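Local coordinates for protein glycerate 2-kinase (PDB 1X3L) that catalyses the ATP-dependent, magnesium-requiring phosphorylation of D-glycerate to 2-phosphoglycerate and can also take phosphate from other nucleotides or pyrophosphate, at residues I129-S134 and I205-T210; G189-S195 and V260-A266. All blocks are in the same frame, centred on the assembly; numbering follows the deposited sequence.

Interaction 1: I129-S134 and I205-T210; sequences ISGGGS and IASGPT. With SO4 (sulfate ion), chain B.
A glycine-rich anion-binding loop, running from the C-terminal end of strand 124-129 of the parallel sheet into helix 133-136, meets residues 205-210 around a bound sulfate. The loop turns through a type II beta turn from Ser130 to Gly133, with Gly132 in the N-cap position, so main-chain N-H groups at the start of the helix face the anion. Gly132 N donates to O4 of the sulfate at 2.9 Å, nearly straight at 163°, and Ser134 N donates to O3 with similar geometry. From the other segment, Ala206 N reaches the sulfate O1 at 2.7 Å, more bent at 145°. Three backbone donors from both segments thus hold three different oxygens; the helix N-terminus probably adds a favourable electrostatic term. The sulfate probably came from the crystallisation liquor, but Gly133 lies about 8 Å from the side chain of Lys58, inferred to bind substrate, which is consistent with a phosphate-binding pocket.

Behind the anion the contact is apolar. Ala206 CB lies 3.8 Å from Gly133 CA, where the glycine leaves room for the methyl. With its CG1 beside the backbone N (chi1 -50°), Ile129 sends CG2 to Ala206 CB and Ile205 CG2, while CD1 slides past the Pro209 ring to within 4.0 Å of CG. On the sulfate side, Ser134 OG and Ser207 OG are hydrogen-bonded at 2.9 Å, and Ser207 OG is also bonded to Arg170 NH2.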
loop_
_atom_site.group_PDB
_atom_site.type_symbol
_atom_site.label_atom_id
_atom_site.label_comp_id
_atom_site.label_asym_id
_atom_site.label_seq_id
_atom_site.Cartn_x
_atom_site.Cartn_y
_atom_site.Cartn_z
ATOM N N ILE A 129 -0.749 -6.123 -9.395
ATOM C CA ILE A 129 -0.278 -4.771 -9.133
ATOM C C ILE A 129 0.171 -4.487 -7.696
ATOM O O ILE A 129 -0.508 -4.838 -6.729
ATOM C CB ILE A 129 -1.375 -3.753 -9.520
ATOM C CG1 ILE A 129 -1.886 -4.056 -10.933
ATOM C CG2 ILE A 129 -0.820 -2.331 -9.457
ATOM C CD1 ILE A 129 -3.064 -3.178 -11.380
ATOM N N SER A 130 1.327 -3.842 -7.574
ATOM C CA SER A 130 1.880 -3.465 -6.277
ATOM C C SER A 130 2.547 -2.097 -6.400
ATOM O O SER A 130 2.495 -1.472 -7.461
ATOM C CB SER A 130 2.873 -4.517 -5.770
ATOM O OG SER A 130 3.838 -4.851 -6.751
ATOM N N GLY A 131 3.163 -1.635 -5.315
ATOM C CA GLY A 131 3.800 -0.329 -5.312
ATOM C C GLY A 131 4.897 -0.112 -6.335
ATOM O O GLY A 131 5.644 -1.033 -6.663
ATOM N N GLY A 132 4.985 1.117 -6.841
ATOM C CA GLY A 132 6.005 1.456 -7.822
ATOM C C GLY A 132 5.649 1.168 -9.273
ATOM O O GLY A 132 6.457 1.397 -10.177
ATOM N N GLY A 133 4.436 0.673 -9.501
ATOM C CA GLY A 133 4.008 0.356 -10.851
ATOM C C GLY A 133 3.999 1.489 -11.866
ATOM O O GLY A 133 4.093 1.233 -13.066
ATOM N N SER A 134 3.888 2.735 -11.414
ATOM C CA SER A 134 3.857 3.865 -12.343
ATOM C C SER A 134 5.159 4.068 -13.111
ATOM O O SER A 134 5.139 4.280 -14.324
ATOM C CB SER A 134 3.502 5.162 -11.612
ATOM O OG SER A 134 2.148 5.164 -11.206
ATOM N N ILE A 205 -3.029 4.000 -7.443
ATOM C CA ILE A 205 -2.057 2.907 -7.463
ATOM C C ILE A 205 -1.574 2.555 -8.875
ATOM O O ILE A 205 -2.348 2.091 -9.715
ATOM C CB ILE A 205 -2.632 1.647 -6.778
ATOM C CG1 ILE A 205 -3.013 1.982 -5.329
ATOM C CG2 ILE A 205 -1.606 0.528 -6.806
ATOM C CD1 ILE A 205 -3.631 0.826 -4.569
ATOM N N ALA A 206 -0.283 2.787 -9.118
ATOM C CA ALA A 206 0.346 2.525 -10.411
ATOM C C ALA A 206 -0.341 3.324 -11.515
ATOM O O ALA A 206 -0.172 3.039 -12.699
ATOM C CB ALA A 206 0.296 1.032 -10.738
ATOM N N SER A 207 -1.113 4.328 -11.110
ATOM C CA SER A 207 -1.843 5.183 -12.040
ATOM C C SER A 207 -3.050 4.487 -12.665
ATOM O O SER A 207 -3.429 4.773 -13.799
ATOM C CB SER A 207 -0.904 5.707 -13.128
ATOM O OG SER A 207 0.047 6.600 -12.570
ATOM N N GLY A 208 -3.642 3.572 -11.900
ATOM C CA GLY A 208 -4.827 2.844 -12.325
ATOM C C GLY A 208 -4.887 2.335 -13.750
ATOM O O GLY A 208 -5.758 2.750 -14.516
ATOM N N PRO A 209 -3.987 1.417 -14.132
ATOM C CA PRO A 209 -3.970 0.867 -15.489
ATOM C C PRO A 209 -5.172 -0.034 -15.803
ATOM O O PRO A 209 -5.454 -0.305 -16.971
ATOM C CB PRO A 209 -2.639 0.110 -15.536
ATOM C CG PRO A 209 -2.480 -0.360 -14.114
ATOM C CD PRO A 209 -2.875 0.875 -13.327
ATOM N N THR A 210 -5.878 -0.493 -14.769
ATOM C CA THR A 210 -7.043 -1.362 -14.969
ATOM C C THR A 210 -8.342 -0.816 -14.356
ATOM O O THR A 210 -9.341 -1.535 -14.257
ATOM C CB THR A 210 -6.806 -2.783 -14.390
ATOM O OG1 THR A 210 -6.773 -2.722 -12.958
ATOM C CG2 THR A 210 -5.489 -3.355 -14.894
HETATM S S SO4 B . 2.872 4.191 -7.514
HETATM O O1 SO4 B . 1.483 4.440 -7.935
HETATM O O2 SO4 B . 3.425 5.436 -6.955
HETATM O O3 SO4 B . 3.687 3.757 -8.664
HETATM O O4 SO4 B . 2.896 3.135 -6.487
#

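Interaction 2: G189-S195 and V260-A266; sequences GIVLIIS and VHNFLIA. With EDO (1,2-ethanediol), chain D.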
loop_
_atom_site.group_PDB
_atom_site.type_symbol
_atom_site.label_atom_id
_atom_site.label_comp_id
_atom_site.label_asym_id
_atom_site.label_seq_id
_atom_site.Cartn_x
_atom_site.Cartn_y
_atom_site.Cartn_z
ATOM N N GLY A 189 -10.036 -10.656 -17.434
ATOM C CA GLY A 189 -8.964 -10.058 -16.666
ATOM C C GLY A 189 -9.202 -10.142 -15.170
ATOM O O GLY A 189 -10.228 -9.673 -14.663
ATOM N N ILE A 190 -8.266 -10.756 -14.454
ATOM C CA ILE A 190 -8.374 -10.861 -13.005
ATOM C C ILE A 190 -7.231 -10.027 -12.429
ATOM O O ILE A 190 -6.068 -10.411 -12.513
ATOM C CB ILE A 190 -8.275 -12.332 -12.535
ATOM C CG1 ILE A 190 -9.483 -13.117 -13.060
ATOM C CG2 ILE A 190 -8.228 -12.396 -11.012
ATOM C CD1 ILE A 190 -9.509 -14.586 -12.663
ATOM N N VAL A 191 -7.575 -8.876 -11.861
ATOM C CA VAL A 191 -6.585 -7.961 -11.309
ATOM C C VAL A 191 -6.464 -8.078 -9.799
ATOM O O VAL A 191 -7.451 -7.935 -9.079
ATOM C CB VAL A 191 -6.944 -6.499 -11.670
ATOM C CG1 VAL A 191 -5.847 -5.551 -11.206
ATOM C CG2 VAL A 191 -7.154 -6.378 -13.177
ATOM N N LEU A 192 -5.251 -8.357 -9.330
ATOM C CA LEU A 192 -4.986 -8.474 -7.902
ATOM C C LEU A 192 -4.117 -7.277 -7.519
ATOM O O LEU A 192 -3.021 -7.087 -8.053
ATOM C CB LEU A 192 -4.272 -9.795 -7.596
ATOM C CG LEU A 192 -4.973 -11.056 -8.133
ATOM C CD1 LEU A 192 -4.241 -12.299 -7.631
ATOM C CD2 LEU A 192 -6.438 -11.079 -7.681
ATOM N N ILE A 193 -4.614 -6.472 -6.591
ATOM C CA ILE A 193 -3.906 -5.265 -6.182
ATOM C C ILE A 193 -3.554 -5.204 -4.694
ATOM O O ILE A 193 -4.310 -5.664 -3.842
ATOM C CB ILE A 193 -4.756 -4.022 -6.526
ATOM C CG1 ILE A 193 -5.196 -4.093 -7.990
ATOM C CG2 ILE A 193 -3.960 -2.746 -6.272
ATOM C CD1 ILE A 193 -6.258 -3.070 -8.373
ATOM N N ILE A 194 -2.391 -4.633 -4.404
ATOM C CA ILE A 194 -1.932 -4.445 -3.033
ATOM C C ILE A 194 -1.866 -2.936 -2.872
ATOM O O ILE A 194 -1.269 -2.251 -3.698
ATOM C CB ILE A 194 -0.536 -5.053 -2.797
ATOM C CG1 ILE A 194 -0.627 -6.581 -2.856
ATOM C CG2 ILE A 194 0.007 -4.602 -1.423
ATOM C CD1 ILE A 194 0.700 -7.285 -2.658
ATOM N N SER A 195 -2.480 -2.418 -1.815
ATOM C CA SER A 195 -2.523 -0.981 -1.605
ATOM C C SER A 195 -1.690 -0.410 -0.471
ATOM O O SER A 195 -1.842 -0.812 0.679
ATOM C CB SER A 195 -3.967 -0.538 -1.392
ATOM O OG SER A 195 -4.008 0.844 -1.107
ATOM N N VAL A 260 -13.224 -7.531 -17.002
ATOM C CA VAL A 260 -12.042 -7.222 -16.196
ATOM C C VAL A 260 -12.487 -6.935 -14.764
ATOM O O VAL A 260 -13.247 -6.000 -14.514
ATOM C CB VAL A 260 -11.272 -5.997 -16.753
ATOM C CG1 VAL A 260 -10.055 -5.699 -15.874
ATOM C CG2 VAL A 260 -10.827 -6.271 -18.181
ATOM N N HIS A 261 -12.001 -7.744 -13.829
ATOM C CA HIS A 261 -12.374 -7.617 -12.429
ATOM C C HIS A 261 -11.206 -7.214 -11.537
ATOM O O HIS A 261 -10.147 -7.834 -11.560
ATOM C CB HIS A 261 -12.946 -8.948 -11.952
ATOM C CG HIS A 261 -13.972 -9.522 -12.877
ATOM N ND1 HIS A 261 -15.313 -9.215 -12.786
ATOM C CD2 HIS A 261 -13.847 -10.349 -13.941
ATOM C CE1 HIS A 261 -15.970 -9.830 -13.753
ATOM N NE2 HIS A 261 -15.103 -10.526 -14.468
ATOM N N ASN A 262 -11.421 -6.177 -10.741
ATOM C CA ASN A 262 -10.397 -5.682 -9.838
ATOM C C ASN A 262 -10.635 -6.164 -8.414
ATOM O O ASN A 262 -11.735 -6.032 -7.877
ATOM C CB ASN A 262 -10.367 -4.155 -9.885
ATOM C CG ASN A 262 -9.820 -3.628 -11.199
ATOM O OD1 ASN A 262 -8.628 -3.752 -11.479
ATOM N ND2 ASN A 262 -10.691 -3.048 -12.018
ATOM N N PHE A 263 -9.593 -6.736 -7.821
ATOM C CA PHE A 263 -9.645 -7.248 -6.458
ATOM C C PHE A 263 -8.504 -6.640 -5.645
ATOM O O PHE A 263 -7.348 -6.655 -6.071
ATOM C CB PHE A 263 -9.481 -8.774 -6.444
ATOM C CG PHE A 263 -10.535 -9.512 -7.227
ATOM C CD1 PHE A 263 -11.748 -9.860 -6.633
ATOM C CD2 PHE A 263 -10.312 -9.861 -8.557
ATOM C CE1 PHE A 263 -12.725 -10.550 -7.355
ATOM C CE2 PHE A 263 -11.280 -10.550 -9.290
ATOM C CZ PHE A 263 -12.488 -10.896 -8.688
ATOM N N LEU A 264 -8.832 -6.094 -4.482
ATOM C CA LEU A 264 -7.825 -5.531 -3.597
ATOM C C LEU A 264 -7.566 -6.693 -2.636
ATOM O O LEU A 264 -8.456 -7.077 -1.872
ATOM C CB LEU A 264 -8.393 -4.309 -2.860
ATOM C CG LEU A 264 -7.467 -3.557 -1.891
ATOM C CD1 LEU A 264 -6.196 -3.113 -2.604
ATOM C CD2 LEU A 264 -8.213 -2.350 -1.316
ATOM N N ILE A 265 -6.364 -7.264 -2.682
ATOM C CA ILE A 265 -6.060 -8.424 -1.843
ATOM C C ILE A 265 -5.131 -8.212 -0.649
ATOM O O ILE A 265 -4.892 -9.132 0.133
ATOM C CB ILE A 265 -5.498 -9.573 -2.702
ATOM C CG1 ILE A 265 -4.105 -9.205 -3.225
ATOM C CG2 ILE A 265 -6.443 -9.840 -3.873
ATOM C CD1 ILE A 265 -3.351 -10.368 -3.833
ATOM N N ALA A 266 -4.591 -7.009 -0.512
ATOM C CA ALA A 266 -3.722 -6.703 0.621
ATOM C C ALA A 266 -3.888 -5.217 0.841
ATOM O O ALA A 266 -3.784 -4.430 -0.103
ATOM C CB ALA A 266 -2.263 -7.051 0.303
HETATM C C1 EDO D . -12.649 -2.614 -15.223
HETATM O O1 EDO D . -13.885 -3.338 -15.362
HETATM C C2 EDO D . -12.893 -1.267 -14.536
HETATM O O2 EDO D . -13.454 -1.471 -13.235
#
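Chi1 of -70° sets Asn262 CG beside its own backbone N, and chi2 of -70° then brings OD1 against Val191, 3.2 Å from Val191 CB; the same OD1 is hydrogen-bonded to Thr210 OG1, outside the two strands. The side chains of Asn262 and Val191 lie side by side and point the same way, as expected for paired residues of neighbouring parallel beta strands. Strands 189-194 and 260-266 belong to a six-stranded parallel sheet in which 260-266 is an outermost strand; their short axes approach to 4.6 Å and their N-to-C directions differ by 34°, the twist of neighbouring strands.

Six backbone hydrogen bonds join them, starting with His261 N to Gly189 O at 2.7 Å and continuing through Val191 N to His261 O and Phe263 N to Val191 O. Ile193 N then donates to Phe263 O, and Ile265 N to Ile193 O. Beyond this the register slips by one residue: Ile193 pairs with Leu264 but Ile194 with Ala266, a beta bulge. Bonding resumes at Ser195 N to Ala266 O, 2.9 Å. At the other end an ethanediol, probably from the crystallisation liquor, places O1 2.9 Å from Val260 O.

On the face carrying Ile190, Leu192 and Phe263, Ile190 CG2 comes within 4.0 Å of Phe263 CE2. The ring presents its edge to Val191 O, which lies in the ring plane. Leu192 CD2 packs 4.0 Å from Phe263 CB, and this face is covered by Val40 and by Val27 of helix 23-30. Ile265 also turns here, laying CD1 on Leu192 CB. Past the bulge, Ala266 CB sits against Ile194 CG1, whereas on the other face Leu264 CD1 reaches Ser195 CB at 3.6 Å.

How the interactions relate
Strand 189-194 lies between strands 124-129 and 260-266, so interaction 2 continues directly into interaction 1: Ile129 N lies 2.8 Å from Leu192 O, a probable hydrogen bond between adjacent strands. On one face of the sheet a second junction forms, where Thr210 OG1 is 2.6 Å from Asn262 OD1, again a probable hydrogen bond, and packs 3.5 Å from Val191 CG1. Ile205 CD1 touches Ser195 CB at 3.5 Å. The centres of interactions 1 and 2 are about 11 Å apart. Both contacts lie near Lys58, inferred to bind substrate: Gly133 and the side chain of Ile194 lie about 8 Å and 9 Å from the side chain of Lys58, but the sulfate is bound by interaction 1.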